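Local coordinates for HAD hydrolase, family IA, variant 3 (Entamoeba histolytica, PDB 6W04), which is probably a magnesium-dependent hydrolase of the haloacid dehalogenase superfamily, binding the metal ion at the C-terminal ends of the strands of its core parallel sheet, at residues Q50-I55 and K66-E71. Sequence-based numbering, arbitrary orientation.
Sequences QLIEHI and KKYAEE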
# COMPACT_ATOMS: atom_id res chain seq x y z
N GLN A 50 -0.79 14.96 9.01
CA GLN A 50 -2.07 15.65 8.83
C GLN A 50 -3.13 15.10 9.77
O GLN A 50 -3.99 15.84 10.25
CB GLN A 50 -2.54 15.53 7.38
CG GLN A 50 -1.70 16.30 6.37
CD GLN A 50 -2.19 16.09 4.94
OE1 GLN A 50 -1.91 15.06 4.33
NE2 GLN A 50 -2.91 17.06 4.41
N LEU A 51 -3.11 13.78 10.00
CA LEU A 51 -4.07 13.18 10.92
C LEU A 51 -3.87 13.72 12.34
O LEU A 51 -4.83 14.13 13.01
CB LEU A 51 -3.94 11.66 10.91
CG LEU A 51 -4.83 10.85 9.95
CD1 LEU A 51 -6.24 10.80 10.45
CD2 LEU A 51 -4.79 11.40 8.55
N ILE A 52 -2.63 13.73 12.81
CA ILE A 52 -2.36 14.19 14.17
C ILE A 52 -2.70 15.67 14.31
O ILE A 52 -3.28 16.10 15.32
CB ILE A 52 -0.90 13.92 14.55
CG1 ILE A 52 -0.61 12.42 14.45
CG2 ILE A 52 -0.63 14.46 15.97
CD1 ILE A 52 0.86 12.08 14.09
N GLU A 53 -2.34 16.47 13.29
CA GLU A 53 -2.70 17.89 13.30
C GLU A 53 -4.21 18.08 13.34
O GLU A 53 -4.69 19.00 14.00
CB GLU A 53 -2.10 18.60 12.08
CG GLU A 53 -0.56 18.66 12.17
CD GLU A 53 0.09 19.22 10.92
OE1 GLU A 53 -0.53 19.12 9.84
OE2 GLU A 53 1.20 19.79 11.04
N HIS A 54 -4.96 17.25 12.62
CA HIS A 54 -6.41 17.32 12.74
C HIS A 54 -6.87 17.06 14.17
O HIS A 54 -7.71 17.79 14.71
CB HIS A 54 -7.09 16.32 11.80
CG HIS A 54 -8.59 16.35 11.92
ND1 HIS A 54 -9.37 17.22 11.18
CD2 HIS A 54 -9.43 15.65 12.71
CE1 HIS A 54 -10.64 17.04 11.51
NE2 HIS A 54 -10.70 16.09 12.42
N ILE A 55 -6.32 16.02 14.79
CA ILE A 55 -6.74 15.61 16.13
C ILE A 55 -6.39 16.68 17.16
O ILE A 55 -7.20 17.00 18.03
CB ILE A 55 -6.09 14.25 16.48
CG1 ILE A 55 -6.72 13.13 15.62
CG2 ILE A 55 -6.21 13.98 18.00
CD1 ILE A 55 -5.92 11.81 15.57
N LYS A 66 6.35 12.85 14.18
CA LYS A 66 6.94 11.50 14.23
C LYS A 66 6.60 10.80 15.54
O LYS A 66 6.32 9.59 15.55
CB LYS A 66 8.45 11.58 14.05
CG LYS A 66 8.91 11.92 12.64
CD LYS A 66 10.45 11.98 12.58
CE LYS A 66 10.96 12.33 11.18
NZ LYS A 66 10.72 11.23 10.20
N LYS A 67 6.60 11.54 16.66
CA LYS A 67 6.34 10.93 17.97
C LYS A 67 4.91 10.40 18.08
O LYS A 67 4.69 9.28 18.56
CB LYS A 67 6.60 11.94 19.08
CG LYS A 67 5.96 11.59 20.42
CD LYS A 67 6.08 12.75 21.41
CE LYS A 67 5.48 12.41 22.76
NZ LYS A 67 4.01 12.18 22.67
N TYR A 68 3.92 11.20 17.70
CA TYR A 68 2.55 10.68 17.78
C TYR A 68 2.28 9.68 16.68
O TYR A 68 1.50 8.73 16.87
CB TYR A 68 1.53 11.81 17.73
CG TYR A 68 1.55 12.63 18.99
CD1 TYR A 68 1.11 12.07 20.19
CD2 TYR A 68 2.04 13.92 19.01
CE1 TYR A 68 1.15 12.78 21.37
CE2 TYR A 68 2.08 14.65 20.20
CZ TYR A 68 1.63 14.07 21.37
OH TYR A 68 1.65 14.76 22.56
N ALA A 69 2.90 9.86 15.51
CA ALA A 69 2.74 8.84 14.48
C ALA A 69 3.28 7.51 14.97
O ALA A 69 2.67 6.46 14.74
CB ALA A 69 3.43 9.27 13.19
N GLU A 70 4.40 7.53 15.68
CA GLU A 70 4.93 6.26 16.16
C GLU A 70 4.02 5.65 17.23
O GLU A 70 3.90 4.42 17.32
CB GLU A 70 6.36 6.45 16.67
CG GLU A 70 6.97 5.20 17.33
CD GLU A 70 6.99 3.96 16.41
OE1 GLU A 70 6.87 4.09 15.17
OE2 GLU A 70 7.13 2.85 16.96
N GLU A 71 3.37 6.48 18.06
CA GLU A 71 2.38 5.93 18.99
C GLU A 71 1.23 5.27 18.23
O GLU A 71 0.75 4.20 18.63
CB GLU A 71 1.81 7.01 19.91
CG GLU A 71 2.82 7.57 20.90
CD GLU A 71 2.18 8.50 21.95
OE1 GLU A 71 0.94 8.64 21.98
OE2 GLU A 71 2.95 9.08 22.74
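Helices 48-56 and 62-82 come together through Ile52 and the Tyr68-Ala69 step, with the CA atoms of Ile52 and Tyr68 nearest across the pair at 7.0 Å. Ile52 carries one whole side of this small apolar contact. Its CG1 branch lies anti to its own carbonyl carbon (chi1 -59°) and extends toward the second helix, where the terminal CD1 of Ile52 fits between two successive residues, 3.7 Å from CB of Tyr68 and 3.9 Å from CB of Ala69. CD1 of Ile52 also presses against the helix backbone, 3.3 Å from N of Ala69, so the approach is tight. The CG2 methyl of Ile52 packs 3.8 Å from CB of Tyr68 and approaches the near part of the ring obliquely, 4.1 Å from Tyr68 CD2. Tyr68 thus offers mainly its root: CB points at the first helix, but the ring then leads its hydroxyl end away from it. Within 66-71, next to the contact but taking no part in it, Lys67 NZ and Glu71 OE2 form a salt bridge one turn apart (3.3 Å), the ammonium lying above the carboxylate plane. Ile52, itself buried, also touches Ile60 and Trp23, the latter on helix 16-31, so it links the contact to that helix as well. The arrangement joins two consecutive helices of the small helical cap domain, inserted after the first core strand as in HAD hydrolases with a C1-type cap, away from the magnesium site.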